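Local coordinates for protein ureidoglycolate hydrolase (Arabidopsis thaliana, PDB 4PXE) that hydrolyses (S)-ureidoglycolate to glyoxylate, ammonium and carbon dioxide with two manganese ions per subunit, a late step of purine breakdown in plants, at residues 8-16 and 113-123; 20-28 and 101-110. All blocks are in the same frame, centred on the assembly; numbering follows the deposited sequence. Where two conformers were deposited one is given.

Interaction 1: 8-16 and 113-123; sequences NLASSLSVD and EAINVLKRSGF
The backbone of 8-16, a short, weakly bonded turn of helix at 9-12 and then an extended run, lies along the last two turns of helix 105-120, coming nearest at Ser12 with Ser121 and at Leu13 with Val117 (CA to CA 6.1 Å in each pair). Under the extended part, beta-branched Val117 offers a methyl to each neighbour: CG1 packs against Leu13 CD2 at 3.7 Å, while CG2 meets Val15 CG2 at 3.8 Å. Leu9, with CG anti to its N (chi1 179°), spreads CD1 onto Ser121 CB and CD2 toward the Phe123 ring. Arg120 reaches back along its own helix, and its NH2 gives Ser14 O a nearly straight hydrogen bond of 2.9 Å (176°), in both the carbonyl and the guanidinium plane. The same NH2 forms a salt bridge with Glu113 OE2 at 3.0 Å. That oxygen also accepts from Asp16 N, the two donors arriving from opposite faces of the carboxylate. Ser12 OG and Ser121 OG lie 2.8 Å apart, and a water joins Ser14 N to Val117 O. Helix side chains thus grip backbone groups, joining the N-terminal segment of the modelled chain to the C-terminal end of helix 105-120, and Arg120 probably steadies the Glu113 carboxylate.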
loop_
_atom_site.group_PDB
_atom_site.type_symbol
_atom_site.label_atom_id
_atom_site.label_comp_id
_atom_site.label_asym_id
_atom_site.label_seq_id
_atom_site.Cartn_x
_atom_site.Cartn_y
_atom_site.Cartn_z
ATOM N N ASN A 8 23.188 -3.143 -52.350
ATOM C CA ASN A 8 22.397 -1.933 -52.169
ATOM C C ASN A 8 22.413 -1.462 -50.715
ATOM O O ASN A 8 23.179 -1.970 -49.897
ATOM C CB ASN A 8 20.957 -2.162 -52.639
ATOM C CG ASN A 8 20.321 -3.399 -52.016
ATOM O OD1 ASN A 8 20.728 -3.861 -50.946
ATOM N ND2 ASN A 8 19.312 -3.938 -52.687
ATOM N N LEU A 9 21.569 -0.488 -50.395
ATOM C CA LEU A 9 21.484 -0.009 -49.021
ATOM C C LEU A 9 21.105 -1.134 -48.051
ATOM O O LEU A 9 21.769 -1.327 -47.034
ATOM C CB LEU A 9 20.489 1.146 -48.908
ATOM C CG LEU A 9 20.352 1.678 -47.484
ATOM C CD1 LEU A 9 21.683 2.226 -46.980
ATOM C CD2 LEU A 9 19.268 2.735 -47.427
ATOM N N ALA A 10 20.058 -1.881 -48.387
ATOM C CA ALA A 10 19.581 -2.970 -47.538
ATOM C C ALA A 10 20.667 -3.981 -47.196
ATOM O O ALA A 10 20.842 -4.353 -46.036
ATOM C CB ALA A 10 18.383 -3.675 -48.180
ATOM N N SER A 11 21.412 -4.418 -48.205
ATOM C CA SER A 11 22.425 -5.441 -47.978
ATOM C C SER A 11 23.609 -4.899 -47.181
ATOM O O SER A 11 24.344 -5.669 -46.566
ATOM C CB SER A 11 22.894 -6.048 -49.300
ATOM O OG SER A 11 23.569 -5.088 -50.083
ATOM N N SER A 12 23.776 -3.579 -47.172
ATOM C CA SER A 12 24.891 -2.949 -46.463
ATOM C C SER A 12 24.622 -2.698 -44.977
ATOM O O SER A 12 25.536 -2.363 -44.235
ATOM C CB SER A 12 25.253 -1.615 -47.109
ATOM O OG SER A 12 24.327 -0.611 -46.729
ATOM N N LEU A 13 23.372 -2.838 -44.546
ATOM C CA LEU A 13 23.021 -2.521 -43.167
ATOM C C LEU A 13 23.609 -3.559 -42.217
ATOM O O LEU A 13 23.346 -4.754 -42.355
ATOM C CB LEU A 13 21.498 -2.460 -43.004
ATOM C CG LEU A 13 20.742 -1.464 -43.886
ATOM C CD1 LEU A 13 19.244 -1.506 -43.561
ATOM C CD2 LEU A 13 21.289 -0.048 -43.740
ATOM N N SER A 14 24.418 -3.109 -41.262
ATOM C CA SER A 14 24.918 -4.018 -40.233
ATOM C C SER A 14 24.829 -3.381 -38.855
ATOM O O SER A 14 25.223 -2.232 -38.654
ATOM C CB SER A 14 26.350 -4.484 -40.532
ATOM O OG SER A 14 27.285 -3.457 -40.295
ATOM N N VAL A 15 24.298 -4.153 -37.919
ATOM C CA VAL A 15 24.025 -3.703 -36.562
ATOM C C VAL A 15 25.073 -4.270 -35.628
ATOM O O VAL A 15 25.513 -5.406 -35.803
ATOM C CB VAL A 15 22.621 -4.195 -36.106
ATOM C CG1 VAL A 15 22.357 -3.875 -34.639
ATOM C CG2 VAL A 15 21.524 -3.619 -37.000
ATOM N N ASP A 16 25.484 -3.480 -34.642
ATOM C CA ASP A 16 26.340 -3.989 -33.584
ATOM C C ASP A 16 25.418 -4.637 -32.555
ATOM O O ASP A 16 25.030 -4.002 -31.576
ATOM C CB ASP A 16 27.117 -2.839 -32.947
ATOM C CG ASP A 16 28.111 -3.305 -31.892
ATOM O OD1 ASP A 16 28.134 -4.504 -31.557
ATOM O OD2 ASP A 16 28.866 -2.450 -31.386
ATOM N N GLU A 113 20.740 3.334 -32.644
ATOM C CA GLU A 113 21.511 2.368 -33.419
ATOM C C GLU A 113 21.134 2.417 -34.902
ATOM O O GLU A 113 21.998 2.281 -35.761
ATOM C CB GLU A 113 21.371 0.945 -32.852
ATOM C CG GLU A 113 22.131 -0.140 -33.639
ATOM C CD GLU A 113 23.656 0.016 -33.615
ATOM O OE1 GLU A 113 24.194 0.822 -32.821
ATOM O OE2 GLU A 113 24.330 -0.691 -34.403
ATOM N N ALA A 114 19.863 2.653 -35.208
ATOM C CA ALA A 114 19.437 2.795 -36.595
ATOM C C ALA A 114 20.118 3.974 -37.291
ATOM O O ALA A 114 20.514 3.872 -38.463
ATOM C CB ALA A 114 17.922 2.945 -36.666
ATOM N N ILE A 115 20.276 5.086 -36.579
ATOM C CA ILE A 115 21.004 6.236 -37.116
ATOM C C ILE A 115 22.453 5.855 -37.399
ATOM O O ILE A 115 22.991 6.134 -38.473
ATOM C CB ILE A 115 20.974 7.431 -36.142
ATOM C CG1 ILE A 115 19.558 7.990 -36.035
ATOM C CG2 ILE A 115 21.929 8.522 -36.594
ATOM C CD1 ILE A 115 18.999 8.497 -37.318
ATOM N N ASN A 116 23.087 5.211 -36.430
ATOM C CA ASN A 116 24.474 4.782 -36.588
ATOM C C ASN A 116 24.663 3.783 -37.731
ATOM O O ASN A 116 25.643 3.866 -38.481
ATOM C CB ASN A 116 25.015 4.256 -35.257
ATOM C CG ASN A 116 25.228 5.379 -34.244
ATOM O OD1 ASN A 116 25.663 6.474 -34.609
ATOM N ND2 ASN A 116 24.918 5.119 -32.983
ATOM N N VAL A 117 23.705 2.873 -37.888
ATOM C CA VAL A 117 23.688 1.919 -38.993
ATOM C C VAL A 117 23.643 2.648 -40.343
ATOM O O VAL A 117 24.428 2.355 -41.253
ATOM C CB VAL A 117 22.466 0.968 -38.882
ATOM C CG1 VAL A 117 22.185 0.263 -40.209
ATOM C CG2 VAL A 117 22.655 -0.044 -37.739
ATOM N N LEU A 118 22.736 3.613 -40.469
ATOM C CA LEU A 118 22.596 4.382 -41.701
ATOM C C LEU A 118 23.847 5.206 -41.999
ATOM O O LEU A 118 24.281 5.304 -43.157
ATOM C CB LEU A 118 21.374 5.293 -41.612
ATOM C CG LEU A 118 20.031 4.575 -41.758
ATOM C CD1 LEU A 118 18.884 5.556 -41.508
ATOM C CD2 LEU A 118 19.901 3.905 -43.128
ATOM N N LYS A 119 24.437 5.787 -40.961
ATOM C CA LYS A 119 25.673 6.548 -41.142
ATOM C C LYS A 119 26.827 5.648 -41.602
ATOM O O LYS A 119 27.586 6.038 -42.494
ATOM C CB LYS A 119 26.036 7.345 -39.882
ATOM C CG LYS A 119 25.104 8.526 -39.642
ATOM C CD LYS A 119 25.658 9.517 -38.624
ATOM C CE LYS A 119 24.795 10.781 -38.571
ATOM N NZ LYS A 119 25.395 11.868 -37.741
ATOM N N ARG A 120 26.954 4.454 -41.025
ATOM C CA ARG A 120 28.007 3.522 -41.451
ATOM C C ARG A 120 27.847 3.133 -42.918
ATOM O O ARG A 120 28.836 2.852 -43.608
ATOM C CB ARG A 120 28.056 2.265 -40.576
ATOM C CG ARG A 120 28.709 2.481 -39.228
ATOM C CD ARG A 120 28.983 1.171 -38.488
ATOM N NE ARG A 120 27.781 0.404 -38.148
ATOM C CZ ARG A 120 27.098 0.538 -37.015
ATOM N NH1 ARG A 120 27.466 1.435 -36.108
ATOM N NH2 ARG A 120 26.034 -0.224 -36.789
ATOM N N SER A 121 26.604 3.118 -43.395
ATOM C CA SER A 121 26.312 2.774 -44.781
ATOM C C SER A 121 26.396 3.965 -45.746
ATOM O O SER A 121 26.166 3.810 -46.950
ATOM C CB SER A 121 24.942 2.108 -44.886
ATOM O OG SER A 121 25.005 0.782 -44.390
ATOM N N GLY A 122 26.718 5.142 -45.215
ATOM C CA GLY A 122 26.844 6.348 -46.025
ATOM C C GLY A 122 25.535 6.902 -46.559
ATOM O O GLY A 122 25.499 7.587 -47.583
ATOM N N PHE A 123 24.442 6.609 -45.865
ATOM C CA PHE A 123 23.145 7.101 -46.293
ATOM C C PHE A 123 23.075 8.621 -46.187
ATOM O O PHE A 123 23.579 9.211 -45.228
ATOM C CB PHE A 123 22.014 6.463 -45.473
ATOM C CG PHE A 123 20.656 6.998 -45.816
ATOM C CD1 PHE A 123 20.096 6.755 -47.063
ATOM C CD2 PHE A 123 19.953 7.773 -44.908
ATOM C CE1 PHE A 123 18.855 7.262 -47.393
ATOM C CE2 PHE A 123 18.703 8.276 -45.229
ATOM C CZ PHE A 123 18.159 8.023 -46.475
HETATM O O HOH W 1 25.400 -0.194 -41.852
#

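Interaction 2: 20-28 and 101-110; sequences LQNQIDELS and KYDGVVGVLG. With MN (manganese (II) ion), chain C; MN (manganese (II) ion), chain D.
Ile24, Leu109 and Lys101 bury the most surface where helix 20-28 crosses the start of helix 105-120 and the turn leading into it, the short helix axes 10.4 Å apart at closest and 123° between their directions. Ile24 splits its branches: CD1 goes to Val105 CG1 at 3.5 Å and on toward Val106, while CG2 lies over one face of the Tyr102 ring, 3.9 Å from CE1. Leu109 turns CD1 onto the backbone of Gln23 and receives Leu20 CD1 against its CB at 3.8 Å; with Leu27 CD2 on Val105, these branched aliphatics fill the space between the helices. Lys101 suits the more polar end, its long methylene chain lying against Ser28 CB (3.5 Å from CD). A bend at chi3 (-61°) turns its NZ toward Asp25 OD1, 2.8 Å away, a salt bridge made on the syn side though 35° out of the carboxylate plane. Gln21 NE2 gives weak bonds to Tyr102 OH and to that same Asp25 oxygen, and one water links Ile24 O with Lys101 O. Beyond the packed residues, Asp103 bridges the two manganese ions, OD1 and OD2 each at 2.2 Å from a different ion, in a site completed by His92, His208, Glu138, His402 and waters. A bridging aspartate just before a helix is characteristic of the dinuclear metal centre of M20-family hydrolases; 20-28 packs on residues flanking it.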
loop_
_atom_site.group_PDB
_atom_site.type_symbol
_atom_site.label_atom_id
_atom_site.label_comp_id
_atom_site.label_asym_id
_atom_site.label_seq_id
_atom_site.Cartn_x
_atom_site.Cartn_y
_atom_site.Cartn_z
ATOM N N LEU A 20 24.504 -3.182 -28.811
ATOM C CA LEU A 20 23.157 -2.767 -28.433
ATOM C C LEU A 20 22.692 -3.486 -27.155
ATOM O O LEU A 20 22.109 -2.871 -26.259
ATOM C CB LEU A 20 22.182 -3.006 -29.591
ATOM C CG LEU A 20 20.713 -2.634 -29.365
ATOM C CD1 LEU A 20 20.586 -1.173 -28.929
ATOM C CD2 LEU A 20 19.926 -2.888 -30.644
ATOM N N GLN A 21 22.970 -4.783 -27.055
ATOM C CA GLN A 21 22.653 -5.514 -25.835
ATOM C C GLN A 21 23.347 -4.917 -24.619
ATOM O O GLN A 21 22.746 -4.795 -23.551
ATOM C CB GLN A 21 23.017 -7.000 -25.949
ATOM C CG GLN A 21 22.691 -7.764 -24.683
ATOM C CD GLN A 21 21.213 -7.800 -24.444
ATOM O OE1 GLN A 21 20.439 -7.965 -25.387
ATOM N NE2 GLN A 21 20.803 -7.628 -23.195
ATOM N N ASN A 22 24.617 -4.560 -24.780
ATOM C CA ASN A 22 25.365 -3.957 -23.688
ATOM C C ASN A 22 24.721 -2.647 -23.233
ATOM O O ASN A 22 24.679 -2.360 -22.038
ATOM C CB ASN A 22 26.831 -3.746 -24.078
ATOM C CG ASN A 22 27.581 -5.054 -24.261
ATOM O OD1 ASN A 22 27.120 -6.116 -23.837
ATOM N ND2 ASN A 22 28.750 -4.980 -24.887
ATOM N N GLN A 23 24.207 -1.865 -24.184
ATOM C CA GLN A 23 23.517 -0.618 -23.840
ATOM C C GLN A 23 22.208 -0.875 -23.089
ATOM O O GLN A 23 21.881 -0.165 -22.136
ATOM C CB GLN A 23 23.280 0.226 -25.086
ATOM C CG GLN A 23 24.584 0.741 -25.684
ATOM C CD GLN A 23 24.395 1.478 -26.995
ATOM O OE1 GLN A 23 23.394 1.295 -27.695
ATOM N NE2 GLN A 23 25.361 2.313 -27.340
ATOM N N ILE A 24 21.477 -1.906 -23.506
ATOM C CA ILE A 24 20.259 -2.317 -22.814
ATOM C C ILE A 24 20.588 -2.661 -21.365
ATOM O O ILE A 24 19.908 -2.230 -20.439
ATOM C CB ILE A 24 19.588 -3.526 -23.524
ATOM C CG1 ILE A 24 18.978 -3.093 -24.862
ATOM C CG2 ILE A 24 18.528 -4.174 -22.639
ATOM C CD1 ILE A 24 17.556 -2.588 -24.752
ATOM N N ASP A 25 21.663 -3.413 -21.171
ATOM C CA ASP A 25 22.064 -3.819 -19.827
ATOM C C ASP A 25 22.533 -2.626 -18.997
ATOM O O ASP A 25 22.160 -2.502 -17.832
ATOM C CB ASP A 25 23.165 -4.881 -19.900
ATOM C CG ASP A 25 22.681 -6.178 -20.509
ATOM O OD1 ASP A 25 21.458 -6.421 -20.494
ATOM O OD2 ASP A 25 23.533 -6.948 -20.997
ATOM N N GLU A 26 23.347 -1.756 -19.586
ATOM C CA GLU A 26 23.790 -0.561 -18.874
ATOM C C GLU A 26 22.620 0.320 -18.450
ATOM O O GLU A 26 22.557 0.766 -17.297
ATOM C CB GLU A 26 24.808 0.228 -19.702
ATOM C CG GLU A 26 26.147 -0.493 -19.807
ATOM C CD GLU A 26 27.200 0.281 -20.572
ATOM O OE1 GLU A 26 26.878 1.326 -21.176
ATOM O OE2 GLU A 26 28.370 -0.170 -20.576
ATOM N N LEU A 27 21.679 0.551 -19.359
ATOM C CA LEU A 27 20.526 1.377 -19.009
ATOM C C LEU A 27 19.700 0.766 -17.867
ATOM O O LEU A 27 19.159 1.482 -17.022
ATOM C CB LEU A 27 19.647 1.647 -20.231
ATOM C CG LEU A 27 18.732 2.863 -20.073
ATOM C CD1 LEU A 27 19.537 4.158 -20.129
ATOM C CD2 LEU A 27 17.645 2.872 -21.124
ATOM N N SER A 28 19.619 -0.561 -17.827
ATOM C CA SER A 28 18.837 -1.241 -16.803
ATOM C C SER A 28 19.402 -1.051 -15.396
ATOM O O SER A 28 18.703 -1.308 -14.409
ATOM C CB SER A 28 18.704 -2.736 -17.121
ATOM O OG SER A 28 19.884 -3.454 -16.788
ATOM N N LYS A 101 13.564 -4.904 -19.084
ATOM C CA LYS A 101 14.608 -4.024 -19.610
ATOM C C LYS A 101 14.389 -3.615 -21.073
ATOM O O LYS A 101 15.172 -2.841 -21.621
ATOM C CB LYS A 101 15.983 -4.719 -19.544
ATOM C CG LYS A 101 16.345 -5.372 -18.216
ATOM C CD LYS A 101 17.783 -5.925 -18.234
ATOM C CE LYS A 101 18.020 -6.999 -19.285
ATOM N NZ LYS A 101 19.361 -7.668 -19.075
ATOM N N TYR A 102 13.343 -4.141 -21.703
ATOM C CA TYR A 102 13.173 -4.023 -23.162
ATOM C C TYR A 102 12.004 -3.133 -23.588
ATOM O O TYR A 102 12.068 -2.472 -24.632
ATOM C CB TYR A 102 13.047 -5.424 -23.801
ATOM C CG TYR A 102 14.268 -6.289 -23.580
ATOM C CD1 TYR A 102 15.310 -6.303 -24.506
ATOM C CD2 TYR A 102 14.380 -7.083 -22.441
ATOM C CE1 TYR A 102 16.438 -7.077 -24.295
ATOM C CE2 TYR A 102 15.500 -7.862 -22.226
ATOM C CZ TYR A 102 16.523 -7.854 -23.161
ATOM O OH TYR A 102 17.651 -8.627 -22.950
ATOM N N ASP A 103 10.956 -3.110 -22.772
ATOM C CA ASP A 103 9.791 -2.270 -23.039
ATOM C C ASP A 103 10.220 -0.811 -23.183
ATOM O O ASP A 103 10.870 -0.261 -22.299
ATOM C CB ASP A 103 8.805 -2.449 -21.885
ATOM C CG ASP A 103 7.578 -1.611 -22.029
ATOM O OD1 ASP A 103 7.255 -1.175 -23.139
ATOM O OD2 ASP A 103 6.910 -1.396 -21.007
ATOM N N GLY A 104 9.897 -0.202 -24.322
ATOM C CA GLY A 104 10.294 1.177 -24.600
ATOM C C GLY A 104 11.753 1.357 -24.999
ATOM O O GLY A 104 12.078 1.983 -26.024
ATOM N N VAL A 105 12.635 0.803 -24.170
ATOM C CA VAL A 105 14.071 0.998 -24.345
ATOM C C VAL A 105 14.558 0.552 -25.726
ATOM O O VAL A 105 15.368 1.242 -26.346
ATOM C CB VAL A 105 14.875 0.292 -23.234
ATOM C CG1 VAL A 105 16.361 0.469 -23.461
ATOM C CG2 VAL A 105 14.494 0.853 -21.867
ATOM N N VAL A 106 14.044 -0.568 -26.227
ATOM C CA VAL A 106 14.451 -1.027 -27.562
ATOM C C VAL A 106 14.198 0.021 -28.647
ATOM O O VAL A 106 15.043 0.222 -29.524
ATOM C CB VAL A 106 13.774 -2.359 -27.947
ATOM C CG1 VAL A 106 14.022 -2.694 -29.421
ATOM C CG2 VAL A 106 14.263 -3.494 -27.027
ATOM N N GLY A 107 13.068 0.724 -28.573
ATOM C CA GLY A 107 12.763 1.735 -29.574
ATOM C C GLY A 107 13.508 3.048 -29.415
ATOM O O GLY A 107 13.482 3.885 -30.325
ATOM N N VAL A 108 14.176 3.240 -28.280
ATOM C CA VAL A 108 15.010 4.427 -28.080
ATOM C C VAL A 108 16.471 4.114 -28.436
ATOM O O VAL A 108 17.057 4.732 -29.344
ATOM C CB VAL A 108 14.915 4.969 -26.637
ATOM C CG1 VAL A 108 15.878 6.144 -26.444
ATOM C CG2 VAL A 108 13.490 5.402 -26.311
ATOM N N LEU A 109 17.063 3.142 -27.747
ATOM C CA LEU A 109 18.421 2.709 -28.082
ATOM C C LEU A 109 18.502 2.136 -29.490
ATOM O O LEU A 109 19.490 2.350 -30.204
ATOM C CB LEU A 109 18.950 1.696 -27.064
ATOM C CG LEU A 109 19.075 2.218 -25.628
ATOM C CD1 LEU A 109 19.622 1.155 -24.698
ATOM C CD2 LEU A 109 19.948 3.447 -25.572
ATOM N N GLY A 110 17.449 1.444 -29.908
ATOM C CA GLY A 110 17.404 0.881 -31.243
ATOM C C GLY A 110 17.286 1.952 -32.314
ATOM O O GLY A 110 17.807 1.791 -33.416
HETATM MN MN MN C . 6.198 0.486 -24.102
HETATM MN MN MN D . 4.837 -0.668 -20.768
HETATM O O HOH W 2 18.713 -9.653 -25.168
HETATM O O HOH W 3 22.091 3.017 -29.273
HETATM O O HOH W 4 17.268 -1.291 -20.540
HETATM O O HOH W 5 5.162 1.886 -25.494
HETATM O O HOH W 6 4.988 0.845 -22.276
HETATM O O HOH W 7 4.067 -0.710 -24.514
HETATM O O HOH W 8 3.864 -1.680 -21.941
#

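How the interactions relate
Both contacts lay the N-terminal part of the chain on helix 105-120: interaction 2 on its beginning and the turn leading into it, interaction 1 on its end, with centres about 19 Å apart. Helix 410-429 also packs beside both. Interaction 2 is buried, mostly aliphatic, with a salt bridge between its segments at one end, and it adjoins the manganese site. Interaction 1 lies farther out, about 28 Å from the chain's centre, only partly buried and away from the annotated sites; there the salt bridge stays within the helix and its members bind backbone of the other segment. Packing thus shifts from helix against helix inside to an extended chain outside.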